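Local coordinates for aspartate semialdehyde dehydrogenase (Francisella tularensis subsp. tularensis, PDB 4WOJ), which probably catalyses the NADPH-dependent reductive dephosphorylation of L-aspartyl-4-phosphate to L-aspartate semialdehyde, a shared early step towards lysine, threonine and methionine, at residues S139-S147 / E243-I254; L224-I232 / G265-L273. All coordinates share one frame; numbering follows the deposited sequence.

Contact 1 (S139-S147 / E243-I254); sequences SNCTVSLMS and EEYKAATELNKI
Val143 of helix 141-149 fits as a knob into a hole formed by Ala247, Glu250, Leu251 and Ile254 of helix 242-255, a buried packing of the helix that follows strand 135-138 of the parallel sheet against a helix of the dimerisation domain. The local axes of the short segments approach to 9.0 Å and cross at -51°. The two methyls of Val143 meet different neighbours: CG1, anti to the backbone N (chi1 -158°), lies 4.0 Å from Leu251 CB, whereas CG2 faces Ala247 CA and the carboxylate of Glu250. Leu251 closes the apolar patch, its CD2 3.9 Å from Met146 CE.

Polar contacts gather at the N-terminal end of helix 141-149. Asn140 is its N-cap: OD1 accepts from Thr142 N at 3.1 Å, the donor standing above the carbonyl plane. The backbone N of Asn140 gives a nearly straight bond, 2.8 Å, to the syn side of Glu250 OE1; the other oxygen of that carboxylate pairs with Arg108. Both bonds fall at the residue just before Cys141, predicted to form the acyl-thioester intermediate. Lys246 lays its CD against Asn140 CB, and its NZ makes a salt bridge to Glu243 OE1 of its own helix. Glu243, bent at chi2, brings OE2 within 3.0 Å of Asn140 ND2; this acceptor lies in the amide plane, yet the N-H meets the carboxylate from above, the two planes being 75° apart.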
loop_
_atom_site.group_PDB
_atom_site.type_symbol
_atom_site.label_atom_id
_atom_site.label_comp_id
_atom_site.label_asym_id
_atom_site.label_seq_id
_atom_site.Cartn_x
_atom_site.Cartn_y
_atom_site.Cartn_z
ATOM N N SER B 139 -13.050 18.085 4.548
ATOM C CA SER B 139 -12.397 17.662 3.299
ATOM C C SER B 139 -12.279 16.162 3.296
ATOM O O SER B 139 -12.623 15.498 4.281
ATOM C CB SER B 139 -11.020 18.295 3.113
ATOM O OG SER B 139 -10.122 17.916 4.156
ATOM N N ASN B 140 -11.864 15.633 2.148
ATOM C CA ASN B 140 -11.599 14.217 1.981
ATOM C C ASN B 140 -10.471 13.824 2.937
ATOM O O ASN B 140 -9.552 14.608 3.211
ATOM C CB ASN B 140 -11.250 13.916 0.539
ATOM C CG ASN B 140 -10.727 12.502 0.322
ATOM O OD1 ASN B 140 -9.523 12.282 0.216
ATOM N ND2 ASN B 140 -11.620 11.555 0.219
ATOM N N CYS B 141 -10.579 12.615 3.458
ATOM C CA CYS B 141 -9.692 12.126 4.498
ATOM C C CYS B 141 -8.202 12.136 4.078
ATOM O O CYS B 141 -7.328 12.443 4.881
ATOM C CB CYS B 141 -10.147 10.723 4.955
ATOM S SG CYS B 141 -10.822 9.656 3.651
ATOM N N THR B 142 -7.926 11.794 2.827
ATOM C CA THR B 142 -6.563 11.778 2.327
ATOM C C THR B 142 -5.937 13.177 2.391
ATOM O O THR B 142 -4.778 13.349 2.782
ATOM C CB THR B 142 -6.523 11.210 0.891
ATOM O OG1 THR B 142 -6.790 9.807 0.950
ATOM C CG2 THR B 142 -5.134 11.413 0.238
ATOM N N VAL B 143 -6.725 14.188 2.055
ATOM C CA VAL B 143 -6.240 15.564 2.085
ATOM C C VAL B 143 -6.016 16.021 3.537
ATOM O O VAL B 143 -5.058 16.711 3.861
ATOM C CB VAL B 143 -7.247 16.503 1.414
ATOM C CG1 VAL B 143 -6.543 17.768 0.963
ATOM C CG2 VAL B 143 -7.866 15.835 0.210
ATOM N N SER B 144 -6.936 15.642 4.414
ATOM C CA SER B 144 -6.859 16.092 5.777
ATOM C C SER B 144 -5.646 15.517 6.424
ATOM O O SER B 144 -4.959 16.183 7.153
ATOM C CB SER B 144 -8.081 15.661 6.520
ATOM O OG SER B 144 -9.098 16.542 6.127
ATOM N N LEU B 145 -5.382 14.265 6.134
ATOM C CA LEU B 145 -4.336 13.553 6.822
ATOM C C LEU B 145 -2.973 13.913 6.304
ATOM O O LEU B 145 -2.012 13.862 7.019
ATOM C CB LEU B 145 -4.587 12.045 6.696
ATOM C CG LEU B 145 -5.790 11.646 7.560
ATOM C CD1 LEU B 145 -6.186 10.200 7.380
ATOM C CD2 LEU B 145 -5.472 11.932 9.006
ATOM N N MET B 146 -2.895 14.232 5.023
ATOM C CA MET B 146 -1.635 14.588 4.408
ATOM C C MET B 146 -1.223 15.979 4.834
ATOM O O MET B 146 -0.092 16.222 5.256
ATOM C CB MET B 146 -1.821 14.586 2.914
ATOM C CG MET B 146 -0.583 14.978 2.184
ATOM S SD MET B 146 -1.080 15.399 0.520
ATOM C CE MET B 146 -0.884 17.158 0.686
ATOM N N SER B 147 -2.174 16.889 4.731
ATOM C CA SER B 147 -1.912 18.283 4.965
ATOM C C SER B 147 -1.442 18.490 6.376
ATOM O O SER B 147 -0.506 19.255 6.611
ATOM C CB SER B 147 -3.189 19.104 4.739
ATOM O OG SER B 147 -3.672 18.900 3.420
ATOM N N GLU B 243 -11.599 10.026 -6.133
ATOM C CA GLU B 243 -10.788 10.034 -4.909
ATOM C C GLU B 243 -9.483 10.775 -5.051
ATOM O O GLU B 243 -9.081 11.507 -4.143
ATOM C CB GLU B 243 -10.480 8.598 -4.469
ATOM C CG GLU B 243 -9.917 8.475 -3.048
ATOM C CD GLU B 243 -10.908 8.897 -1.978
ATOM O OE1 GLU B 243 -12.090 9.142 -2.307
ATOM O OE2 GLU B 243 -10.512 8.954 -0.784
ATOM N N GLU B 244 -8.844 10.573 -6.206
ATOM C CA GLU B 244 -7.521 11.134 -6.552
ATOM C C GLU B 244 -7.566 12.607 -7.014
ATOM O O GLU B 244 -6.727 13.411 -6.633
ATOM C CB GLU B 244 -6.881 10.276 -7.652
ATOM C CG GLU B 244 -6.607 8.842 -7.212
ATOM C CD GLU B 244 -6.453 7.841 -8.353
ATOM O OE1 GLU B 244 -6.694 8.174 -9.540
ATOM O OE2 GLU B 244 -6.086 6.692 -8.058
ATOM N N TYR B 245 -8.548 12.952 -7.835
ATOM C CA TYR B 245 -8.752 14.344 -8.247
ATOM C C TYR B 245 -9.083 15.252 -7.016
ATOM O O TYR B 245 -8.758 16.427 -7.016
ATOM C CB TYR B 245 -9.861 14.415 -9.337
ATOM C CG TYR B 245 -10.651 15.706 -9.342
ATOM C CD1 TYR B 245 -10.311 16.761 -10.182
ATOM C CD2 TYR B 245 -11.734 15.876 -8.470
ATOM C CE1 TYR B 245 -11.042 17.939 -10.149
ATOM C CE2 TYR B 245 -12.471 17.050 -8.427
ATOM C CZ TYR B 245 -12.127 18.075 -9.261
ATOM O OH TYR B 245 -12.882 19.227 -9.186
ATOM N N LYS B 246 -9.795 14.719 -6.018
ATOM C CA LYS B 246 -10.129 15.485 -4.807
ATOM C C LYS B 246 -8.900 16.073 -4.153
ATOM O O LYS B 246 -8.948 17.158 -3.586
ATOM C CB LYS B 246 -10.768 14.608 -3.720
ATOM C CG LYS B 246 -12.190 14.174 -3.993
ATOM C CD LYS B 246 -12.808 13.464 -2.798
ATOM C CE LYS B 246 -14.171 12.853 -3.134
ATOM N NZ LYS B 246 -14.068 11.419 -3.568
ATOM N N ALA B 247 -7.818 15.313 -4.159
ATOM C CA ALA B 247 -6.631 15.754 -3.477
ATOM C C ALA B 247 -6.213 17.182 -3.864
ATOM O O ALA B 247 -6.202 18.055 -3.017
ATOM C CB ALA B 247 -5.488 14.770 -3.657
ATOM N N ALA B 248 -5.922 17.442 -5.127
ATOM C CA ALA B 248 -5.256 18.712 -5.477
ATOM C C ALA B 248 -6.148 19.909 -5.211
ATOM O O ALA B 248 -5.727 20.887 -4.636
ATOM C CB ALA B 248 -4.779 18.695 -6.904
ATOM N N THR B 249 -7.396 19.813 -5.619
ATOM C CA THR B 249 -8.331 20.939 -5.593
ATOM C C THR B 249 -8.734 21.337 -4.187
ATOM O O THR B 249 -8.831 22.523 -3.873
ATOM C CB THR B 249 -9.591 20.599 -6.414
ATOM O OG1 THR B 249 -9.937 19.213 -6.212
ATOM C CG2 THR B 249 -9.299 20.847 -7.911
ATOM N N GLU B 250 -8.937 20.337 -3.348
ATOM C CA GLU B 250 -9.251 20.541 -1.916
ATOM C C GLU B 250 -8.065 21.131 -1.132
ATOM O O GLU B 250 -8.228 22.094 -0.381
ATOM C CB GLU B 250 -9.728 19.231 -1.266
ATOM C CG GLU B 250 -11.044 18.738 -1.858
ATOM C CD GLU B 250 -11.615 17.485 -1.194
ATOM O OE1 GLU B 250 -11.144 17.095 -0.100
ATOM O OE2 GLU B 250 -12.520 16.866 -1.803
ATOM N N LEU B 251 -6.877 20.570 -1.337
ATOM C CA LEU B 251 -5.662 21.122 -0.725
ATOM C C LEU B 251 -5.498 22.596 -1.087
ATOM O O LEU B 251 -5.242 23.436 -0.229
ATOM C CB LEU B 251 -4.397 20.355 -1.153
ATOM C CG LEU B 251 -3.075 20.946 -0.622
ATOM C CD1 LEU B 251 -2.993 20.746 0.881
ATOM C CD2 LEU B 251 -1.856 20.369 -1.296
ATOM N N ASN B 252 -5.656 22.915 -2.359
ATOM C CA ASN B 252 -5.537 24.326 -2.798
ATOM C C ASN B 252 -6.682 25.205 -2.286
ATOM O O ASN B 252 -6.477 26.353 -1.912
ATOM C CB ASN B 252 -5.304 24.394 -4.300
ATOM C CG ASN B 252 -3.903 23.907 -4.656
ATOM O OD1 ASN B 252 -2.923 24.620 -4.431
ATOM N ND2 ASN B 252 -3.787 22.663 -5.111
ATOM N N LYS B 253 -7.871 24.635 -2.175
ATOM C CA LYS B 253 -8.970 25.381 -1.548
ATOM C C LYS B 253 -8.668 25.630 -0.058
ATOM O O LYS B 253 -8.905 26.712 0.441
ATOM C CB LYS B 253 -10.314 24.694 -1.749
ATOM C CG LYS B 253 -11.445 25.455 -1.086
ATOM C CD LYS B 253 -12.820 25.163 -1.683
ATOM C CE LYS B 253 -13.800 26.245 -1.239
ATOM N NZ LYS B 253 -15.197 25.967 -1.684
ATOM N N ILE B 254 -8.142 24.634 0.644
ATOM C CA ILE B 254 -7.881 24.782 2.078
ATOM C C ILE B 254 -6.814 25.819 2.317
ATOM O O ILE B 254 -6.905 26.622 3.239
ATOM C CB ILE B 254 -7.429 23.467 2.733
ATOM C CG1 ILE B 254 -8.574 22.460 2.768
ATOM C CG2 ILE B 254 -6.957 23.715 4.162
ATOM C CD1 ILE B 254 -8.170 21.082 3.245
#

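Contact 2 (L224-I232 / G265-L273); sequences LAYNLLPWI and GICVRVPSL
Leu229 and Arg269 form a single antiparallel bridge, a hydrogen-bonded pair that lays the loop 224-232 along the continuation of strand 263-266, outermost in its sheet within this chain, in the dimerisation domain. Both backbone bonds, Leu229 N to Arg269 O and Arg269 N to Leu229 O, measure 2.8 Å and are nearly straight (169° and 170°). A CA-H...O contact, Val268 CA to Leu229 O at 3.5 Å, accompanies the pair. Beyond the bridge the two segments are joined through a water, which accepts from Ile232 N and donates to Cys267 O at 2.7 Å.

Apolar contacts flank this backbone core. Leu228 CD1 meets Val268 CG1 at 3.9 Å, and Pro230 CB packs at the same distance against Ile266 CD1.

The ring of Pro271, centre of an inverse gamma turn, packs instead on carbonyl oxygens, pointing CG at those of Leu224 and Asn227, both in the type II turn 224-227.

Arg269 supplies a further kind of contact. Leu224 CD2 touches its CG, and bends at chi2 (70°) and chi3 turn the guanidinium toward Ile232. Its side chain lies about 5 Å from that of His276, the predicted proton acceptor, consistent with a place at the active site. Ile232 crosses it at about a right angle and sets CD1 over the centre of one guanidinium face, 3.6 Å from Arg269 CZ.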
loop_
_atom_site.group_PDB
_atom_site.type_symbol
_atom_site.label_atom_id
_atom_site.label_comp_id
_atom_site.label_asym_id
_atom_site.label_seq_id
_atom_site.Cartn_x
_atom_site.Cartn_y
_atom_site.Cartn_z
ATOM N N LEU B 224 -11.467 -8.012 -0.648
ATOM C CA LEU B 224 -10.367 -7.157 -0.176
ATOM C C LEU B 224 -9.363 -7.932 0.684
ATOM O O LEU B 224 -8.174 -7.611 0.716
ATOM C CB LEU B 224 -10.940 -5.956 0.592
ATOM C CG LEU B 224 -9.993 -4.931 1.222
ATOM C CD1 LEU B 224 -9.005 -4.413 0.197
ATOM C CD2 LEU B 224 -10.762 -3.774 1.849
ATOM N N ALA B 225 -9.822 -8.979 1.356
ATOM C CA ALA B 225 -8.915 -9.767 2.213
ATOM C C ALA B 225 -7.810 -10.435 1.382
ATOM O O ALA B 225 -8.087 -11.001 0.329
ATOM C CB ALA B 225 -9.682 -10.827 3.008
ATOM N N TYR B 226 -6.582 -10.388 1.897
ATOM C CA TYR B 226 -5.379 -10.823 1.172
ATOM C C TYR B 226 -5.328 -10.196 -0.206
ATOM O O TYR B 226 -4.879 -10.810 -1.179
ATOM C CB TYR B 226 -5.307 -12.342 1.057
ATOM C CG TYR B 226 -5.323 -13.051 2.406
ATOM C CD1 TYR B 226 -4.251 -12.953 3.289
ATOM C CD2 TYR B 226 -6.412 -13.824 2.784
ATOM C CE1 TYR B 226 -4.282 -13.590 4.522
ATOM C CE2 TYR B 226 -6.441 -14.478 3.995
ATOM C CZ TYR B 226 -5.385 -14.359 4.867
ATOM O OH TYR B 226 -5.449 -15.031 6.074
ATOM N N ASN B 227 -5.785 -8.957 -0.292
ATOM C CA ASN B 227 -5.837 -8.318 -1.558
ATOM C C ASN B 227 -5.624 -6.826 -1.441
ATOM O O ASN B 227 -5.386 -6.307 -0.383
ATOM C CB ASN B 227 -7.184 -8.648 -2.193
ATOM C CG ASN B 227 -7.137 -8.581 -3.692
ATOM O OD1 ASN B 227 -6.059 -8.550 -4.277
ATOM N ND2 ASN B 227 -8.301 -8.526 -4.328
ATOM N N LEU B 228 -5.662 -6.151 -2.563
ATOM C CA LEU B 228 -5.709 -4.679 -2.568
ATOM C C LEU B 228 -6.440 -4.188 -3.829
ATOM O O LEU B 228 -6.490 -4.886 -4.813
ATOM C CB LEU B 228 -4.317 -4.059 -2.392
ATOM C CG LEU B 228 -3.251 -4.401 -3.396
ATOM C CD1 LEU B 228 -3.456 -3.667 -4.727
ATOM C CD2 LEU B 228 -1.903 -4.025 -2.810
ATOM N N LEU B 229 -7.063 -3.025 -3.736
ATOM C CA LEU B 229 -7.922 -2.525 -4.803
ATOM C C LEU B 229 -7.517 -1.102 -5.244
ATOM O O LEU B 229 -7.857 -0.091 -4.567
ATOM C CB LEU B 229 -9.366 -2.553 -4.348
ATOM C CG LEU B 229 -9.880 -3.875 -3.731
ATOM C CD1 LEU B 229 -11.276 -3.654 -3.196
ATOM C CD2 LEU B 229 -9.870 -5.038 -4.717
ATOM N N PRO B 230 -6.765 -1.018 -6.360
ATOM C CA PRO B 230 -6.259 0.264 -6.782
ATOM C C PRO B 230 -7.253 1.076 -7.590
ATOM O O PRO B 230 -6.882 1.679 -8.605
ATOM C CB PRO B 230 -5.000 -0.101 -7.588
ATOM C CG PRO B 230 -5.333 -1.421 -8.180
ATOM C CD PRO B 230 -6.217 -2.116 -7.158
ATOM N N TRP B 231 -8.501 1.091 -7.119
ATOM C CA TRP B 231 -9.544 1.991 -7.608
ATOM C C TRP B 231 -10.504 2.387 -6.500
ATOM O O TRP B 231 -11.183 1.540 -5.939
ATOM C CB TRP B 231 -10.338 1.367 -8.728
ATOM C CG TRP B 231 -11.185 2.369 -9.462
ATOM C CD1 TRP B 231 -12.382 2.896 -9.055
ATOM C CD2 TRP B 231 -10.908 2.952 -10.732
ATOM N NE1 TRP B 231 -12.864 3.761 -9.998
ATOM C CE2 TRP B 231 -11.978 3.812 -11.043
ATOM C CE3 TRP B 231 -9.883 2.797 -11.667
ATOM C CZ2 TRP B 231 -12.035 4.542 -12.255
ATOM C CZ3 TRP B 231 -9.937 3.544 -12.889
ATOM C CH2 TRP B 231 -11.001 4.397 -13.153
ATOM N N ILE B 232 -10.569 3.687 -6.214
ATOM C CA ILE B 232 -11.497 4.217 -5.230
ATOM C C ILE B 232 -12.351 5.295 -5.854
ATOM O O ILE B 232 -11.848 6.291 -6.320
ATOM C CB ILE B 232 -10.769 4.689 -3.930
ATOM C CG1 ILE B 232 -10.287 3.445 -3.162
ATOM C CG2 ILE B 232 -11.716 5.455 -3.010
ATOM C CD1 ILE B 232 -9.440 3.704 -1.956
ATOM N N GLY B 265 -1.130 11.103 -7.656
ATOM C CA GLY B 265 -0.659 9.794 -7.331
ATOM C C GLY B 265 -1.821 8.822 -7.486
ATOM O O GLY B 265 -2.751 9.064 -8.271
ATOM N N ILE B 266 -1.760 7.724 -6.737
ATOM C CA ILE B 266 -2.796 6.752 -6.787
ATOM C C ILE B 266 -3.382 6.428 -5.412
ATOM O O ILE B 266 -2.654 6.307 -4.419
ATOM C CB ILE B 266 -2.266 5.480 -7.399
ATOM C CG1 ILE B 266 -3.447 4.600 -7.852
ATOM C CG2 ILE B 266 -1.356 4.770 -6.385
ATOM C CD1 ILE B 266 -3.060 3.196 -8.221
ATOM N N CYS B 267 -4.696 6.216 -5.399
ATOM C CA CYS B 267 -5.418 5.820 -4.206
ATOM C C CYS B 267 -5.779 4.304 -4.225
ATOM O O CYS B 267 -6.418 3.817 -5.138
ATOM C CB CYS B 267 -6.639 6.739 -4.011
ATOM S SG CYS B 267 -6.234 8.489 -3.668
ATOM N N VAL B 268 -5.375 3.581 -3.190
ATOM C CA VAL B 268 -5.491 2.130 -3.154
ATOM C C VAL B 268 -6.152 1.681 -1.857
ATOM O O VAL B 268 -5.780 2.121 -0.776
ATOM C CB VAL B 268 -4.124 1.448 -3.237
ATOM C CG1 VAL B 268 -4.262 -0.071 -3.422
ATOM C CG2 VAL B 268 -3.261 2.033 -4.386
ATOM N N ARG B 269 -7.155 0.832 -1.991
ATOM C CA ARG B 269 -7.793 0.247 -0.870
ATOM C C ARG B 269 -7.002 -0.950 -0.429
ATOM O O ARG B 269 -6.572 -1.757 -1.293
ATOM C CB ARG B 269 -9.208 -0.187 -1.260
ATOM C CG ARG B 269 -10.030 -0.541 -0.077
ATOM C CD ARG B 269 -10.354 0.697 0.705
ATOM N NE ARG B 269 -11.500 1.388 0.152
ATOM C CZ ARG B 269 -11.852 2.621 0.488
ATOM N NH1 ARG B 269 -11.116 3.350 1.332
ATOM N NH2 ARG B 269 -12.936 3.149 -0.050
ATOM N N VAL B 270 -6.759 -1.033 0.888
ATOM C CA VAL B 270 -5.997 -2.168 1.501
ATOM C C VAL B 270 -6.760 -2.727 2.698
ATOM O O VAL B 270 -7.705 -2.077 3.149
ATOM C CB VAL B 270 -4.572 -1.783 1.959
ATOM C CG1 VAL B 270 -3.729 -1.300 0.774
ATOM C CG2 VAL B 270 -4.617 -0.748 3.083
ATOM N N PRO B 271 -6.372 -3.930 3.199
ATOM C CA PRO B 271 -7.107 -4.582 4.257
ATOM C C PRO B 271 -6.727 -4.058 5.631
ATOM O O PRO B 271 -6.329 -4.839 6.503
ATOM C CB PRO B 271 -6.705 -6.073 4.125
ATOM C CG PRO B 271 -5.910 -6.183 2.869
ATOM C CD PRO B 271 -5.358 -4.833 2.628
ATOM N N SER B 272 -6.851 -2.744 5.799
ATOM C CA SER B 272 -6.763 -2.098 7.085
ATOM C C SER B 272 -8.163 -1.697 7.504
ATOM O O SER B 272 -9.053 -1.580 6.691
ATOM C CB SER B 272 -5.895 -0.839 6.987
ATOM O OG SER B 272 -4.552 -1.186 6.818
ATOM N N LEU B 273 -8.331 -1.424 8.774
ATOM C CA LEU B 273 -9.621 -1.089 9.285
ATOM C C LEU B 273 -9.928 0.410 9.427
ATOM O O LEU B 273 -10.974 0.820 8.932
ATOM C CB LEU B 273 -9.846 -1.842 10.568
ATOM C CG LEU B 273 -9.942 -3.385 10.416
ATOM C CD1 LEU B 273 -9.934 -4.075 11.783
ATOM C CD2 LEU B 273 -11.155 -3.861 9.624
HETATM O O HOH W 1 -7.922 4.979 -7.051
#

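Both contacts are buried, but contact 1 lies nearer the chain centre and contact 2 farther out, with more of its residues within reach of the second subunit. Contact 1 packs helix on helix through a valine knob and two hydrogen bonds from Asn140 to carboxylates; contact 2 stays within the dimerisation domain and relies on backbone pairing, a water and apolar flanks. They approach the predicted active site differently, contact 1 containing Cys141 and contact 2 placing Arg269 near His276. Helix 242-255 connects them directly: Glu244 OE2 accepts a probable hydrogen bond from Cys267 N at 3.0 Å, while Glu243 packs against Ile232 and Cys267.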